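Local atomic coordinates of 6-aminohexanoate-dimer hydrolase (Bacillus anthracis, PDB entry 4GB7), a protein that probably hydrolyses amide bonds of 6-aminohexanoate dimers and related short oligomers with an active-site serine, as in other enzymes of the beta-lactamase clan. Residues A[211-216]-A[222-227]. Sequence-based numbering, arbitrary orientation.
Sequences LYLASN and KNYDGP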
loop_
_atom_site.group_PDB
_atom_site.type_symbol
_atom_site.label_atom_id
_atom_site.label_comp_id
_atom_site.label_asym_id
_atom_site.label_seq_id
_atom_site.Cartn_x
_atom_site.Cartn_y
_atom_site.Cartn_z
ATOM N N LEU A 211 -0.264 15.461 -2.712
ATOM C CA LEU A 211 -1.484 14.696 -2.436
ATOM C C LEU A 211 -2.039 15.095 -1.101
ATOM O O LEU A 211 -3.230 15.291 -0.947
ATOM C CB LEU A 211 -1.165 13.192 -2.450
ATOM C CG LEU A 211 -2.318 12.231 -2.087
ATOM C CD1 LEU A 211 -3.288 12.187 -3.267
ATOM C CD2 LEU A 211 -1.770 10.844 -1.722
ATOM N N TYR A 212 -1.152 15.259 -0.116
ATOM C CA TYR A 212 -1.618 15.690 1.189
ATOM C C TYR A 212 -2.136 17.156 1.214
ATOM O O TYR A 212 -3.130 17.416 1.855
ATOM C CB TYR A 212 -0.543 15.480 2.242
ATOM C CG TYR A 212 -0.080 14.034 2.408
ATOM C CD1 TYR A 212 -0.917 12.961 2.126
ATOM C CD2 TYR A 212 1.148 13.753 2.945
ATOM C CE1 TYR A 212 -0.507 11.658 2.298
ATOM C CE2 TYR A 212 1.590 12.443 3.084
ATOM C CZ TYR A 212 0.759 11.403 2.809
ATOM O OH TYR A 212 1.208 10.117 2.981
ATOM N N LEU A 213 -1.484 18.081 0.498
ATOM C CA LEU A 213 -1.989 19.444 0.364
ATOM C C LEU A 213 -3.355 19.431 -0.348
ATOM O O LEU A 213 -4.304 20.069 0.090
ATOM C CB LEU A 213 -1.013 20.306 -0.399
ATOM C CG LEU A 213 0.229 20.708 0.417
ATOM C CD1 LEU A 213 1.366 21.059 -0.548
ATOM C CD2 LEU A 213 -0.084 21.829 1.410
ATOM N N ALA A 214 -3.454 18.658 -1.413
ATOM C CA ALA A 214 -4.747 18.466 -2.124
ATOM C C ALA A 214 -5.879 17.974 -1.230
ATOM O O ALA A 214 -7.056 18.338 -1.427
ATOM C CB ALA A 214 -4.563 17.532 -3.312
ATOM N N SER A 215 -5.517 17.146 -0.243
ATOM C CA SER A 215 -6.453 16.548 0.678
ATOM C C SER A 215 -6.650 17.381 1.936
ATOM O O SER A 215 -7.349 16.945 2.844
ATOM C CB SER A 215 -5.940 15.170 1.120
ATOM O OG SER A 215 -5.686 14.331 0.036
ATOM N N ASN A 216 -5.990 18.544 2.009
ATOM C CA ASN A 216 -6.116 19.444 3.130
ATOM C C ASN A 216 -5.570 18.886 4.443
ATOM O O ASN A 216 -6.103 19.197 5.506
ATOM C CB ASN A 216 -7.582 19.884 3.312
ATOM C CG ASN A 216 -7.710 21.129 4.172
ATOM O OD1 ASN A 216 -6.846 21.993 4.138
ATOM N ND2 ASN A 216 -8.789 21.219 4.943
ATOM N N LYS A 222 -0.877 31.256 3.716
ATOM C CA LYS A 222 -1.658 32.425 3.302
ATOM C C LYS A 222 -1.685 32.605 1.791
ATOM O O LYS A 222 -2.656 33.102 1.260
ATOM C CB LYS A 222 -1.159 33.706 3.981
ATOM C CG LYS A 222 0.300 34.093 3.727
ATOM C CD LYS A 222 0.640 35.423 4.416
ATOM C CE LYS A 222 2.093 35.856 4.188
ATOM N NZ LYS A 222 2.564 36.921 5.109
ATOM N N ASN A 223 -0.618 32.212 1.107
ATOM C CA ASN A 223 -0.539 32.439 -0.327
ATOM C C ASN A 223 -0.853 31.207 -1.142
ATOM O O ASN A 223 -0.599 31.206 -2.346
ATOM C CB ASN A 223 0.849 32.963 -0.716
ATOM C CG ASN A 223 1.169 34.303 -0.080
ATOM O OD1 ASN A 223 2.173 34.433 0.607
ATOM N ND2 ASN A 223 0.302 35.296 -0.291
ATOM N N TYR A 224 -1.409 30.175 -0.507
ATOM C CA TYR A 224 -1.584 28.874 -1.168
ATOM C C TYR A 224 -2.404 29.014 -2.435
ATOM O O TYR A 224 -3.501 29.559 -2.416
ATOM C CB TYR A 224 -2.294 27.894 -0.262
ATOM C CG TYR A 224 -2.413 26.493 -0.802
ATOM C CD1 TYR A 224 -1.302 25.687 -0.934
ATOM C CD2 TYR A 224 -3.667 25.978 -1.194
ATOM C CE1 TYR A 224 -1.412 24.390 -1.393
ATOM C CE2 TYR A 224 -3.799 24.670 -1.662
ATOM C CZ TYR A 224 -2.662 23.888 -1.772
ATOM O OH TYR A 224 -2.738 22.608 -2.227
ATOM N N ASP A 225 -1.829 28.533 -3.516
ATOM C CA ASP A 225 -2.451 28.522 -4.826
ATOM C C ASP A 225 -2.382 27.113 -5.434
ATOM O O ASP A 225 -2.356 26.924 -6.648
ATOM C CB ASP A 225 -1.728 29.522 -5.758
ATOM C CG ASP A 225 -0.271 29.117 -6.070
ATOM O OD1 ASP A 225 0.352 28.315 -5.329
ATOM O OD2 ASP A 225 0.263 29.614 -7.074
ATOM N N GLY A 226 -2.342 26.112 -4.577
ATOM C CA GLY A 226 -2.201 24.760 -5.013
ATOM C C GLY A 226 -3.529 24.030 -5.120
ATOM O O GLY A 226 -4.614 24.627 -5.034
ATOM N N PRO A 227 -3.450 22.701 -5.272
ATOM C CA PRO A 227 -4.689 21.928 -5.460
ATOM C C PRO A 227 -5.616 21.955 -4.241
ATOM O O PRO A 227 -5.140 21.910 -3.082
ATOM C CB PRO A 227 -4.143 20.525 -5.788
ATOM C CG PRO A 227 -2.851 20.473 -5.037
ATOM C CD PRO A 227 -2.265 21.824 -5.348
#
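Leu213 and Tyr224 make the first of two apolar contacts here: Leu213 CD2 lies 4.0 Å from Tyr224 CE1, meeting the ring obliquely, while Leu213 CB sits 3.4 Å from the phenol oxygen, Tyr224 OH. Tyr224 reaches the last turn of helix 206-214 because its chi1 of -175° swings the ring directly away from its own backbone N. Beside it, the Pro227 ring packs on the helix through its CG, 3.8 Å from Ala214 CB. One side-chain bond closes the loop on itself: Tyr224 OH donates a 2.6 Å hydrogen bond to Pro227 O, which lies at the ring edge in the ring plane; the C=O...donor angle is 129°. The chain thus folds back over its own tyrosine, with Gly226 N 3.4 Å above the centre of one ring face. The same Pro227 O receives a nearly straight CA-H...O contact from Ala214 CA (3.6 Å, 165° at the hydrogen). The helix ends in a Schellman motif, in which Asn216 takes positive phi and its N bonds to Leu213 O; the following loop brings 222-227 back against this end, within the beta-lactamase-family region, before helix 230-235 begins. Leu213 O also accepts a bond from Arg220, in the connection between the two segments. Just past the helix, Ser215 OG turns back to Leu211 O at 2.8 Å and also bonds to Gln298. In the loop, between Tyr224 and Gly226, the exposed Asp225 is hydrogen-bonded through OD1 to His197 ND1.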